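Long-range contacts in aminopeptidase C (Lactobacillus rhamnosus, PDB 4K7C), which probably removes amino acids from the N-termini of peptides, as a cysteine aminopeptidase related to papain and bleomycin hydrolase: residues A[92-98]-A[154-160]; A[226-230]-A[248-252]; A[58-62]-A[77-81]. All coordinates share one frame; numbering follows the deposited sequence. Where two conformers were deposited one is given.

Interaction 1. Residues A[92-98]-A[154-160]; sequences FELSQNY and IVPKSVM
Ser95 and Lys157 meet across this buried contact and share its four direct hydrogen bonds. Lys157 N donates to Glu93 O at 2.9 Å and Ser95 N to Val155 O at 2.8 Å, with N-H...O angles of 170° and 171°, flanking Leu94 and Pro156 in an isolated antiparallel beta bridge. Ser95 OG donates to Met160 O at 2.6 Å, in the carbonyl plane on a lone pair, and accepts from Tyr98 N, N-capping helix 96-117 and tying its start to the 154-160 loop. Lys157 lies alongside Glu93, with CD 3.3 Å from Glu93 OE1; its chain stays extended until a final bend (chi4 58°) brings NZ to Gln96 OE1 at 2.7 Å. Gln96 gives NE2 to Glu93 OE2 at 3.0 Å, on the anti side and somewhat out of the carboxylate plane, whereas the salt bridge from Lys157 NZ to Glu93 OE2 is long. Val155 CG1 sits over one face of the Tyr98 ring, Ile154 CD1 packs against Tyr98 CD2, and selenomethionine Met160 brings SE to the ring edge, 5.2 Å from the centroid, a Met-aromatic contact. Tyr98 OH is held further out by Tyr152 O. Behind the bridge, Leu94 and Pro156 rest on Phe248 of helix 245-253.

Interaction 2. Residues A[226-230]-A[248-252]; sequences FDFEY and FFKKY
Phe228 meets helix residues Phe248 and Tyr252 in two edge-to-face contacts with its own role reversed between them. Phe248 turns its edge to a face of Phe228: CE1 of Phe248 is 3.8 Å from CE2 of Phe228, and the planes stand at 84°. Against Tyr252 it is Phe228 that offers the edge, with CE2 over the tyrosine face and ring centroids 5.1 Å apart at 88°. CG of Phe228 is anti to the backbone N (chi1 -179°), which extends the ring toward the helix. The face of Phe228 opposite Phe248 is covered by Tyr230 CD1. Phe226 approaches differently, its rim atom CZ reaching Phe248 CB at 3.8 Å. At the polar end, one water lies 2.9 Å from Tyr230 OH and 2.9 Å from Tyr252 OH, to which it donates; Tyr252 OH also has Asp240 as hydrogen-bond partner. The local strand and helix axes come no closer than 12.3 Å, so aromatic side chains fill the distance. Phe226, Phe228 and Tyr230 alternate with Asp227 and Glu229, as expected of a two-faced strand; here one face of the hairpin formed by strands 226-231 and 237-243 packs on helix 245-253 through an aromatic cluster of Phe228, Phe248 and Tyr252.

Interaction 3. Residues A[58-62]-A[77-81]; sequences TGAVS and NTMRH. With GOL (glycerol), chain F.
Arg80 supplies the direct hydrogen bond of this contact: NH2 donates to Ala60 O at 2.9 Å, in the carbonyl plane, with the oxygen 18° out of the guanidinium plane. CG of Arg80 lies between the backbone N and the carbonyl carbon (chi1 81°), and the chain then extends to NE, carrying the guanidinium to the loop. Within the helix NE meets Asn77 OD1 at 2.7 Å, which sets the group's rotation, and NH2 adds a weak second bond to the same oxygen. NH1 donates at 2.9 Å to O3 of a glycerol probably left from crystallisation. NH2 also forms a salt bridge with Glu384, which is hydrogen-bonded to His81 NE2. A leucine in place of Arg80 would strip Ala60 O of this donor and is likely to leave Glu384 without its arginine partner and the Asn77 amide freer to turn. Helix 70-87 is consistent with the long helix that bears the nucleophilic cysteine at its start in papain-like peptidases, and the 58-62 loop runs beside it. The apolar contact between the segments is CH-pi: Thr58 CB stands 3.7 Å from the His81 ring centroid, 8° off the normal. Asn77 O lies over the opposite face, while His81 CE1 covers a face of the Arg80 guanidinium. Two waters link Ser62 and Asn77: one accepts from Ser62 N and Asn77 ND2, the other lies by Ser62 OG and donates to Asn77 OD1.

Interactions 1 and 2 are buried, with centres about 10 Å apart, and merge into one apolar core: Phe92 CE1 lies 3.7 Å from Phe228 CZ, and Val155 CG1 lies 3.6 Å from Phe226 CE1. Both also reach a second subunit. Interaction 3 is only partly buried and touches no other chain; it joins interaction 1 where Arg80 NH1 probably donates to Phe92 O at 2.9 Å. Helix 70-87 borders all three, its Met79 packing on both Leu94 and Phe249, and helix 245-253 borders the first two. The chemistry shifts accordingly: backbone bridging with a Glu93-Gln96-Lys157 polar cluster in 92-98/154-160, aromatic rings without direct hydrogen bonds in 226-230/248-252, and an arginine-led polar network in 58-62/77-81.

Interaction 1. Residues A[92-98]-A[154-160]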
ATOM      1  N   PHE A  92      21.436   6.385  22.786  1.00 21.40           N
ATOM      2  CA  PHE A  92      21.383   7.848  22.916  1.00 20.42           C
ATOM      3  C   PHE A  92      21.819   8.512  21.592  1.00 20.00           C
ATOM      4  O   PHE A  92      22.723   7.994  20.890  1.00 20.40           O
ATOM      5  CB  PHE A  92      22.336   8.308  23.990  1.00 19.19           C
ATOM      6  CG  PHE A  92      22.347   9.815  24.132  1.00 19.23           C
ATOM      7  CD1 PHE A  92      21.282  10.490  24.706  1.00 20.84           C
ATOM      8  CD2 PHE A  92      23.426  10.538  23.655  1.00 22.57           C
ATOM      9  CE1 PHE A  92      21.302  11.893  24.850  1.00 21.75           C
ATOM     10  CE2 PHE A  92      23.439  11.929  23.813  1.00 22.30           C
ATOM     11  CZ  PHE A  92      22.367  12.595  24.350  1.00 19.66           C
ATOM     12  N   GLU A  93      21.124   9.576  21.182  1.00 20.10           N
ATOM     13  CA  GLU A  93      21.537  10.308  19.981  1.00 20.00           C
ATOM     14  C   GLU A  93      21.793  11.811  20.255  1.00 18.97           C
ATOM     15  O   GLU A  93      21.090  12.418  21.030  1.00 19.67           O
ATOM     16  CB  GLU A  93      20.491  10.264  18.854  1.00 21.53           C
ATOM     17  CG  GLU A  93      20.532   9.202  17.812  1.00 25.72           C
ATOM     18  CD  GLU A  93      19.441   9.428  16.733  1.00 21.55           C
ATOM     19  OE1 GLU A  93      18.269   9.267  17.102  1.00 21.20           O
ATOM     20  OE2 GLU A  93      19.735   9.902  15.586  1.00 21.91           O
ATOM     21  N   LEU A  94      22.824  12.334  19.590  1.00 19.01           N
ATOM     22  CA  LEU A  94      23.085  13.768  19.546  1.00 19.36           C
ATOM     23  C   LEU A  94      22.349  14.390  18.389  1.00 18.86           C
ATOM     24  O   LEU A  94      22.070  13.674  17.365  1.00 17.58           O
ATOM     25  CB  LEU A  94      24.588  14.004  19.417  1.00 17.70           C
ATOM     26  CG  LEU A  94      25.435  13.474  20.587  1.00 18.60           C
ATOM     27  CD1 LEU A  94      26.947  13.233  20.274  1.00 18.21           C
ATOM     28  CD2 LEU A  94      25.242  14.375  21.818  1.00 18.16           C
ATOM     29  N   SER A  95      22.117  15.703  18.472  1.00 18.12           N
ATOM     30  CA  SER A  95      21.400  16.419  17.439  1.00 16.51           C
ATOM     31  C   SER A  95      22.252  16.639  16.183  1.00 15.15           C
ATOM     32  O   SER A  95      23.138  17.468  16.156  1.00 16.10           O
ATOM     33  CB  SER A  95      20.936  17.765  17.949  1.00 18.39           C
ATOM     34  OG  SER A  95      20.276  18.517  17.026  1.00 15.04           O
ATOM     35  N   GLN A  96      21.883  15.941  15.114  1.00 15.41           N
ATOM     36  CA  GLN A  96      22.496  16.269  13.802  1.00 16.47           C
ATOM     37  C   GLN A  96      21.993  17.551  13.167  1.00 15.91           C
ATOM     38  O   GLN A  96      22.656  18.066  12.318  1.00 17.19           O
ATOM     39  CB  GLN A  96      22.309  15.077  12.848  1.00 16.35           C
ATOM     40  CG  GLN A  96      22.656  13.759  13.485  1.00 17.15           C
ATOM     41  CD  GLN A  96      21.518  13.045  14.101  1.00 18.08           C
ATOM     42  OE1 GLN A  96      20.420  13.591  14.304  1.00 17.88           O
ATOM     43  NE2 GLN A  96      21.796  11.782  14.539  1.00 19.14           N
ATOM     44  N   ASN A  97      20.823  18.058  13.571  1.00 15.23           N
ATOM     45  CA  ASN A  97      20.305  19.293  13.096  1.00 14.36           C
ATOM     46  C   ASN A  97      21.182  20.461  13.673  1.00 16.80           C
ATOM     47  O   ASN A  97      21.430  21.404  12.954  1.00 14.63           O
ATOM     48  CB  ASN A  97      18.888  19.469  13.453  1.00 15.02           C
ATOM     49  CG  ASN A  97      18.245  20.621  12.722  1.00 15.72           C
ATOM     50  OD1 ASN A  97      18.741  21.080  11.665  1.00 14.60           O
ATOM     51  ND2 ASN A  97      17.121  21.050  13.200  1.00 16.26           N
ATOM     52  N   TYR A  98      21.622  20.330  14.915  1.00 17.17           N
ATOM     53  CA  TYR A  98      22.470  21.331  15.586  1.00 17.74           C
ATOM     54  C   TYR A  98      23.715  21.612  14.753  1.00 17.86           C
ATOM     55  O   TYR A  98      23.975  22.769  14.429  1.00 18.03           O
ATOM     56  CB  TYR A  98      22.780  20.935  17.055  1.00 15.75           C
ATOM     57  CG  TYR A  98      23.459  22.039  17.848  1.00 14.66           C
ATOM     58  CD1 TYR A  98      22.755  23.118  18.396  1.00 17.30           C
ATOM     59  CD2 TYR A  98      24.824  22.019  17.993  1.00 15.41           C
ATOM     60  CE1 TYR A  98      23.417  24.120  19.116  1.00 15.51           C
ATOM     61  CE2 TYR A  98      25.493  23.059  18.658  1.00 14.80           C
ATOM     62  CZ  TYR A  98      24.772  24.048  19.252  1.00 16.47           C
ATOM     63  OH  TYR A  98      25.458  25.068  19.985  1.00 17.04           O
ATOM     64  N   ILE A 154      27.647  20.800  21.359  1.00 16.01           N
ATOM     65  CA  ILE A 154      26.680  19.844  20.843  1.00 16.79           C
ATOM     66  C   ILE A 154      25.560  19.736  21.866  1.00 16.32           C
ATOM     67  O   ILE A 154      25.705  20.096  23.047  1.00 16.02           O
ATOM     68  CB  ILE A 154      27.351  18.462  20.468  1.00 19.26           C
ATOM     69  CG1 ILE A 154      26.475  17.616  19.483  1.00 22.50           C
ATOM     70  CG2 ILE A 154      27.733  17.628  21.697  1.00 18.46           C
ATOM     71  CD1 ILE A 154      26.038  18.338  18.210  1.00 22.99           C
ATOM     72  N   VAL A 155      24.435  19.217  21.413  1.00 16.22           N
ATOM     73  CA  VAL A 155      23.273  18.953  22.234  1.00 16.04           C
ATOM     74  C   VAL A 155      22.651  17.559  21.951  1.00 18.42           C
ATOM     75  O   VAL A 155      22.820  17.017  20.840  1.00 17.11           O
ATOM     76  CB  VAL A 155      22.200  20.062  22.096  1.00 17.75           C
ATOM     77  CG1 VAL A 155      22.794  21.423  22.399  1.00 15.69           C
ATOM     78  CG2 VAL A 155      21.501  20.056  20.742  1.00 16.80           C
ATOM     79  N   PRO A 156      21.933  17.014  22.929  1.00 16.24           N
ATOM     80  CA  PRO A 156      21.083  15.854  22.662  1.00 17.19           C
ATOM     81  C   PRO A 156      20.136  16.127  21.503  1.00 16.08           C
ATOM     82  O   PRO A 156      19.624  17.199  21.299  1.00 16.17           O
ATOM     83  CB  PRO A 156      20.288  15.719  23.942  1.00 15.67           C
ATOM     84  CG  PRO A 156      21.163  16.311  24.996  1.00 17.89           C
ATOM     85  CD  PRO A 156      21.652  17.537  24.297  1.00 17.67           C
ATOM     86  N   LYS A 157      19.827  15.071  20.780  1.00 18.69           N
ATOM     87  CA  LYS A 157      18.837  15.122  19.738  1.00 18.68           C
ATOM     88  C   LYS A 157      17.487  15.675  20.193  1.00 17.95           C
ATOM     89  O   LYS A 157      16.895  16.499  19.520  1.00 19.09           O
ATOM     90  CB  LYS A 157      18.714  13.720  19.058  1.00 20.00           C
ATOM     91  CG  LYS A 157      17.929  13.821  17.716  1.00 23.20           C
ATOM     92  CD  LYS A 157      17.560  12.451  17.217  1.00 27.95           C
ATOM     93  CE  LYS A 157      16.848  12.498  15.922  1.00 31.57           C
ATOM     94  NZ  LYS A 157      17.788  13.205  14.985  1.00 33.64           N
ATOM     95  N   SER A 158      17.001  15.257  21.345  1.00 17.18           N
ATOM     96  CA  SER A 158      15.742  15.758  21.888  1.00 19.01           C
ATOM     97  C   SER A 158      15.705  17.242  22.084  1.00 19.13           C
ATOM     98  O   SER A 158      14.658  17.796  22.118  1.00 18.09           O
ATOM     99  CB  SER A 158      15.404  15.091  23.234  1.00 19.10           C
ATOM    100  OG  SER A 158      16.372  15.424  24.213  1.00 18.70           O
ATOM    101  N   VAL A 159      16.884  17.878  22.176  1.00 15.68           N
ATOM    102  CA  VAL A 159      16.979  19.298  22.482  1.00 17.26           C
ATOM    103  C   VAL A 159      16.984  20.192  21.245  1.00 17.24           C
ATOM    104  O   VAL A 159      16.570  21.382  21.326  1.00 19.09           O
ATOM    105  CB  VAL A 159      18.242  19.530  23.364  1.00 15.95           C
ATOM    106  CG1 VAL A 159      18.516  21.009  23.573  1.00 17.19           C
ATOM    107  CG2 VAL A 159      18.055  18.883  24.732  1.00 19.09           C
HETATM  108  N   MSE A 160      17.394  19.651  20.111  1.00 17.44           N
HETATM  109  CA  MSE A 160      17.261  20.298  18.813  1.00 16.41           C
HETATM  110  C   MSE A 160      16.837  19.218  17.779  1.00 17.56           C
HETATM  111  O   MSE A 160      17.690  18.646  17.076  1.00 15.79           O
HETATM  112  CB  MSE A 160      18.464  21.018  18.260  1.00 17.20           C
HETATM  113  CG  MSE A 160      17.924  21.919  17.213  1.00 19.23           C
HETATM  114 SE   MSE A 160      19.354  23.084  16.475  1.00 20.69          SE
HETATM  115  CE  MSE A 160      18.310  24.268  15.346  1.00 20.68           C
TER
HETATM  116  O   HOH W   1      18.334  12.912  22.713  1.00 20.12           O
HETATM  117  O   HOH W   2      18.586  16.470  15.029  1.00 17.95           O

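Interaction 2. Residues A[226-230]-A[248-252]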
ATOM      1  N   PHE A 226      19.985  24.570  28.387  1.00 19.21           N
ATOM      2  CA  PHE A 226      18.879  23.594  28.545  1.00 19.05           C
ATOM      3  C   PHE A 226      19.132  22.679  29.733  1.00 19.66           C
ATOM      4  O   PHE A 226      20.291  22.503  30.191  1.00 19.44           O
ATOM      5  CB  PHE A 226      18.786  22.741  27.273  1.00 16.94           C
ATOM      6  CG  PHE A 226      20.100  22.043  26.914  1.00 17.50           C
ATOM      7  CD1 PHE A 226      21.090  22.713  26.226  1.00 19.73           C
ATOM      8  CD2 PHE A 226      20.322  20.796  27.287  1.00 16.18           C
ATOM      9  CE1 PHE A 226      22.309  22.096  25.923  1.00 17.40           C
ATOM     10  CE2 PHE A 226      21.496  20.128  26.979  1.00 15.81           C
ATOM     11  CZ  PHE A 226      22.520  20.786  26.287  1.00 16.55           C
ATOM     12  N   ASP A 227      18.069  22.037  30.186  1.00 20.79           N
ATOM     13  CA  ASP A 227      18.150  20.931  31.144  1.00 23.03           C
ATOM     14  C   ASP A 227      18.161  19.595  30.422  1.00 23.63           C
ATOM     15  O   ASP A 227      17.515  19.460  29.368  1.00 26.59           O
ATOM     16  CB  ASP A 227      16.970  20.965  32.078  1.00 24.03           C
ATOM     17  CG  ASP A 227      16.974  22.115  33.017  1.00 27.56           C
ATOM     18  OD1 ASP A 227      17.922  22.943  33.098  1.00 29.71           O
ATOM     19  OD2 ASP A 227      15.968  22.155  33.764  1.00 29.96           O
ATOM     20  N   PHE A 228      18.909  18.638  30.951  1.00 25.74           N
ATOM     21  CA  PHE A 228      19.024  17.299  30.377  1.00 22.02           C
ATOM     22  C   PHE A 228      18.485  16.313  31.422  1.00 24.27           C
ATOM     23  O   PHE A 228      19.033  16.259  32.521  1.00 24.20           O
ATOM     24  CB  PHE A 228      20.467  17.049  30.106  1.00 22.11           C
ATOM     25  CG  PHE A 228      20.791  15.704  29.471  1.00 21.59           C
ATOM     26  CD1 PHE A 228      19.984  15.156  28.482  1.00 23.77           C
ATOM     27  CD2 PHE A 228      21.941  15.064  29.808  1.00 21.50           C
ATOM     28  CE1 PHE A 228      20.298  13.940  27.902  1.00 22.83           C
ATOM     29  CE2 PHE A 228      22.314  13.880  29.186  1.00 24.22           C
ATOM     30  CZ  PHE A 228      21.480  13.321  28.233  1.00 24.29           C
ATOM     31  N   GLU A 229      17.391  15.591  31.115  1.00 23.66           N
ATOM     32  CA  GLU A 229      16.820  14.603  31.992  1.00 21.65           C
ATOM     33  C   GLU A 229      16.802  13.242  31.229  1.00 21.84           C
ATOM     34  O   GLU A 229      16.476  13.234  30.052  1.00 19.17           O
ATOM     35  CB  GLU A 229      15.350  14.956  32.279  1.00 24.37           C
ATOM     36  CG  GLU A 229      15.095  16.180  33.132  1.00 25.59           C
ATOM     37  CD  GLU A 229      13.617  16.384  33.458  1.00 31.92           C
ATOM     38  OE1 GLU A 229      13.102  15.719  34.373  1.00 23.04           O
ATOM     39  OE2 GLU A 229      13.008  17.351  32.898  1.00 32.96           O
ATOM     40  N   TYR A 230      17.212  12.172  31.867  1.00 22.17           N
ATOM     41  CA  TYR A 230      17.247  10.860  31.280  1.00 21.59           C
ATOM     42  C   TYR A 230      17.240   9.761  32.367  1.00 22.71           C
ATOM     43  O   TYR A 230      17.429  10.039  33.531  1.00 22.38           O
ATOM     44  CB  TYR A 230      18.453  10.668  30.373  1.00 21.13           C
ATOM     45  CG  TYR A 230      19.764  10.660  31.103  1.00 23.49           C
ATOM     46  CD1 TYR A 230      20.459  11.856  31.391  1.00 23.53           C
ATOM     47  CD2 TYR A 230      20.323   9.463  31.519  1.00 22.35           C
ATOM     48  CE1 TYR A 230      21.623  11.852  32.097  1.00 22.44           C
ATOM     49  CE2 TYR A 230      21.516   9.463  32.190  1.00 25.65           C
ATOM     50  CZ  TYR A 230      22.132  10.660  32.491  1.00 23.20           C
ATOM     51  OH  TYR A 230      23.292  10.596  33.145  1.00 25.36           O
ATOM     52  N   PHE A 248      27.770  20.780  27.909  1.00 19.17           N
ATOM     53  CA  PHE A 248      27.304  19.423  27.572  1.00 17.54           C
ATOM     54  C   PHE A 248      28.424  18.673  26.850  1.00 16.15           C
ATOM     55  O   PHE A 248      28.788  17.563  27.235  1.00 17.61           O
ATOM     56  CB  PHE A 248      26.034  19.513  26.713  1.00 16.68           C
ATOM     57  CG  PHE A 248      25.522  18.177  26.333  1.00 19.03           C
ATOM     58  CD1 PHE A 248      24.752  17.441  27.224  1.00 19.75           C
ATOM     59  CD2 PHE A 248      25.971  17.555  25.152  1.00 19.04           C
ATOM     60  CE1 PHE A 248      24.360  16.138  26.906  1.00 18.40           C
ATOM     61  CE2 PHE A 248      25.572  16.254  24.875  1.00 19.35           C
ATOM     62  CZ  PHE A 248      24.771  15.552  25.753  1.00 17.79           C
ATOM     63  N   PHE A 249      29.002  19.265  25.821  1.00 18.03           N
ATOM     64  CA  PHE A 249      30.108  18.606  25.165  1.00 20.51           C
ATOM     65  C   PHE A 249      31.228  18.244  26.139  1.00 19.02           C
ATOM     66  O   PHE A 249      31.723  17.098  26.154  1.00 20.23           O
ATOM     67  CB  PHE A 249      30.664  19.385  23.993  1.00 20.45           C
ATOM     68  CG  PHE A 249      31.809  18.659  23.289  1.00 21.05           C
ATOM     69  CD1 PHE A 249      31.557  17.662  22.366  1.00 22.82           C
ATOM     70  CD2 PHE A 249      33.150  18.946  23.623  1.00 21.65           C
ATOM     71  CE1 PHE A 249      32.603  16.948  21.815  1.00 21.95           C
ATOM     72  CE2 PHE A 249      34.204  18.285  23.003  1.00 22.33           C
ATOM     73  CZ  PHE A 249      33.939  17.274  22.139  1.00 22.09           C
ATOM     74  N   LYS A 250      31.679  19.233  26.910  0.50 21.04           N
ATOM     75  CA  LYS A 250      32.796  19.023  27.841  0.50 20.16           C
ATOM     76  C   LYS A 250      32.496  17.908  28.849  0.50 19.34           C
ATOM     77  O   LYS A 250      33.341  17.104  29.129  0.50 19.54           O
ATOM     78  CB  LYS A 250      33.187  20.364  28.514  0.50 21.72           C
ATOM     79  CG  LYS A 250      33.744  21.411  27.530  0.50 22.32           C
ATOM     80  CD  LYS A 250      34.147  22.744  28.213  0.50 25.51           C
ATOM     81  CE  LYS A 250      35.382  23.353  27.549  0.50 25.71           C
ATOM     82  NZ  LYS A 250      34.888  24.248  26.497  0.50 27.06           N
ATOM     83  N   LYS A 251      31.268  17.822  29.359  1.00 19.49           N
ATOM     84  CA  LYS A 251      30.918  16.844  30.397  1.00 19.85           C
ATOM     85  C   LYS A 251      30.600  15.445  29.895  1.00 20.90           C
ATOM     86  O   LYS A 251      31.113  14.466  30.460  1.00 19.64           O
ATOM     87  CB  LYS A 251      29.778  17.372  31.258  1.00 21.52           C
ATOM     88  CG  LYS A 251      29.276  16.421  32.327  1.00 25.44           C
ATOM     89  CD  LYS A 251      28.351  17.095  33.314  1.00 28.12           C
ATOM     90  CE  LYS A 251      27.696  16.088  34.265  1.00 28.16           C
ATOM     91  NZ  LYS A 251      26.732  16.814  35.141  1.00 30.92           N
ATOM     92  N   TYR A 252      29.854  15.365  28.799  1.00 19.37           N
ATOM     93  CA  TYR A 252      29.348  14.081  28.315  1.00 19.47           C
ATOM     94  C   TYR A 252      30.240  13.429  27.273  1.00 19.72           C
ATOM     95  O   TYR A 252      30.275  12.202  27.200  1.00 20.09           O
ATOM     96  CB  TYR A 252      27.832  14.208  27.892  1.00 20.96           C
ATOM     97  CG  TYR A 252      26.948  14.406  29.017  1.00 20.99           C
ATOM     98  CD1 TYR A 252      26.407  13.291  29.715  1.00 21.25           C
ATOM     99  CD2 TYR A 252      26.623  15.700  29.474  1.00 20.51           C
ATOM    100  CE1 TYR A 252      25.580  13.499  30.826  1.00 24.52           C
ATOM    101  CE2 TYR A 252      25.786  15.912  30.592  1.00 20.64           C
ATOM    102  CZ  TYR A 252      25.290  14.798  31.268  1.00 24.78           C
ATOM    103  OH  TYR A 252      24.469  14.950  32.400  1.00 29.61           O
TER
HETATM  104  O   HOH W   3      24.303  12.965  34.454  1.00 34.28           O

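Interaction 3. Residues A[58-62]-A[77-81]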
ATOM      1  N   THR A  58      27.675  -1.188  19.750  1.00 22.61           N
ATOM      2  CA  THR A  58      27.327   0.194  19.359  1.00 22.54           C
ATOM      3  C   THR A  58      25.833   0.487  19.223  1.00 22.89           C
ATOM      4  O   THR A  58      25.433   1.610  18.906  1.00 27.25           O
ATOM      5  CB  THR A  58      28.050   0.608  18.073  1.00 22.06           C
ATOM      6  OG1 THR A  58      27.762  -0.324  17.019  1.00 22.42           O
ATOM      7  CG2 THR A  58      29.614   0.722  18.261  1.00 25.47           C
ATOM      8  N   GLY A  59      24.993  -0.511  19.476  1.00 21.05           N
ATOM      9  CA  GLY A  59      23.536  -0.289  19.501  1.00 21.90           C
ATOM     10  C   GLY A  59      22.927   0.149  18.135  1.00 19.87           C
ATOM     11  O   GLY A  59      23.424  -0.236  17.071  1.00 19.93           O
ATOM     12  N   ALA A  60      21.794   0.841  18.203  1.00 20.48           N
ATOM     13  CA  ALA A  60      20.971   1.080  17.052  1.00 21.10           C
ATOM     14  C   ALA A  60      21.489   2.251  16.232  1.00 18.13           C
ATOM     15  O   ALA A  60      22.105   3.219  16.752  1.00 18.92           O
ATOM     16  CB  ALA A  60      19.498   1.283  17.451  1.00 19.88           C
ATOM     17  N   VAL A  61      21.261   2.149  14.906  1.00 18.31           N
ATOM     18  CA  VAL A  61      21.662   3.217  13.978  1.00 16.51           C
ATOM     19  C   VAL A  61      20.767   4.457  13.929  1.00 17.20           C
ATOM     20  O   VAL A  61      19.587   4.464  14.369  1.00 17.16           O
ATOM     21  CB  VAL A  61      21.831   2.656  12.526  1.00 15.89           C
ATOM     22  CG1 VAL A  61      22.785   1.419  12.510  1.00 17.11           C
ATOM     23  CG2 VAL A  61      20.493   2.239  11.930  1.00 18.80           C
ATOM     24  N   SER A  62      21.358   5.529  13.407  1.00 17.95           N
ATOM     25  CA  SER A  62      20.659   6.777  13.153  0.50 17.27           C
ATOM     26  C   SER A  62      20.292   6.805  11.638  1.00 17.71           C
ATOM     27  O   SER A  62      20.650   5.883  10.864  1.00 17.07           O
ATOM     28  CB  SER A  62      21.569   7.978  13.548  0.50 17.67           C
ATOM     29  OG  SER A  62      22.844   7.884  12.950  0.50 15.80           O
ATOM     30  N   ASN A  77      28.155   9.780  15.667  1.00 17.21           N
ATOM     31  CA  ASN A  77      28.074   8.399  16.055  1.00 17.22           C
ATOM     32  C   ASN A  77      29.248   8.020  16.957  1.00 18.61           C
ATOM     33  O   ASN A  77      29.064   7.406  18.001  1.00 19.14           O
ATOM     34  CB  ASN A  77      28.051   7.440  14.837  1.00 15.44           C
ATOM     35  CG  ASN A  77      26.670   7.342  14.185  1.00 16.17           C
ATOM     36  OD1 ASN A  77      25.639   7.621  14.805  1.00 16.80           O
ATOM     37  ND2 ASN A  77      26.651   6.885  12.888  1.00 16.32           N
ATOM     38  N   THR A  78      30.430   8.415  16.576  1.00 19.38           N
ATOM     39  CA  THR A  78      31.660   8.104  17.357  1.00 17.81           C
ATOM     40  C   THR A  78      31.509   8.685  18.777  1.00 19.43           C
ATOM     41  O   THR A  78      31.745   7.981  19.747  1.00 18.46           O
ATOM     42  CB  THR A  78      32.995   8.528  16.736  1.00 17.29           C
ATOM     43  OG1 THR A  78      33.133   9.935  16.560  1.00 16.27           O
ATOM     44  CG2 THR A  78      33.181   7.787  15.338  1.00 18.56           C
HETATM   45  N   MSE A  79      30.979   9.884  18.854  1.00 18.56           N
HETATM   46  CA  MSE A  79      30.840  10.598  20.183  1.00 20.14           C
HETATM   47  C   MSE A  79      29.755   9.965  21.004  1.00 21.07           C
HETATM   48  O   MSE A  79      29.941   9.668  22.168  1.00 19.46           O
HETATM   49  CB  MSE A  79      30.497  12.045  19.817  1.00 20.33           C
HETATM   50  CG  MSE A  79      31.679  12.761  19.279  1.00 18.56           C
HETATM   51 SE   MSE A  79      31.215  14.579  18.769  1.00 25.36          SE
HETATM   52  CE  MSE A  79      32.866  14.800  17.834  1.00 28.37           C
ATOM     53  N   ARG A  80      28.605   9.680  20.383  1.00 19.72           N
ATOM     54  CA  ARG A  80      27.450   9.151  21.135  1.00 18.30           C
ATOM     55  C   ARG A  80      27.684   7.732  21.595  1.00 20.01           C
ATOM     56  O   ARG A  80      27.089   7.333  22.601  1.00 18.90           O
ATOM     57  CB  ARG A  80      26.149   9.214  20.328  1.00 20.50           C
ATOM     58  CG  ARG A  80      25.960   8.062  19.329  1.00 21.23           C
ATOM     59  CD  ARG A  80      24.921   8.508  18.316  1.00 19.90           C
ATOM     60  NE  ARG A  80      24.651   7.504  17.283  1.00 19.20           N
ATOM     61  CZ  ARG A  80      23.703   6.584  17.347  1.00 19.62           C
ATOM     62  NH1 ARG A  80      22.824   6.580  18.347  1.00 19.11           N
ATOM     63  NH2 ARG A  80      23.573   5.730  16.329  1.00 18.40           N
ATOM     64  N   HIS A  81      28.511   6.959  20.897  1.00 19.94           N
ATOM     65  CA  HIS A  81      28.812   5.597  21.452  1.00 19.69           C
ATOM     66  C   HIS A  81      29.655   5.722  22.778  1.00 20.15           C
ATOM     67  O   HIS A  81      29.491   4.938  23.700  1.00 22.45           O
ATOM     68  CB  HIS A  81      29.449   4.664  20.419  1.00 19.26           C
ATOM     69  CG  HIS A  81      28.624   4.461  19.184  1.00 17.06           C
ATOM     70  ND1 HIS A  81      27.253   4.299  19.216  1.00 17.05           N
ATOM     71  CD2 HIS A  81      28.976   4.412  17.880  1.00 17.89           C
ATOM     72  CE1 HIS A  81      26.804   4.154  17.969  1.00 17.78           C
ATOM     73  NE2 HIS A  81      27.823   4.260  17.146  1.00 18.09           N
TER
HETATM   74  C1  GOL F 505      17.289   5.794  16.380  1.00 43.09           C
HETATM   75  O1  GOL F 505      15.921   5.453  16.596  1.00 50.42           O
HETATM   76  C2  GOL F 505      18.109   5.506  17.646  1.00 39.21           C
HETATM   77  O2  GOL F 505      17.855   6.488  18.679  1.00 40.06           O
HETATM   78  C3  GOL F 505      19.610   5.584  17.347  1.00 31.75           C
HETATM   79  O3  GOL F 505      20.259   5.136  18.530  1.00 31.79           O
HETATM   80  O   HOH W   4      24.097   5.431  12.497  1.00 19.02           O
HETATM   81  O   HOH W   5      24.339  10.160  14.543  1.00 22.44           O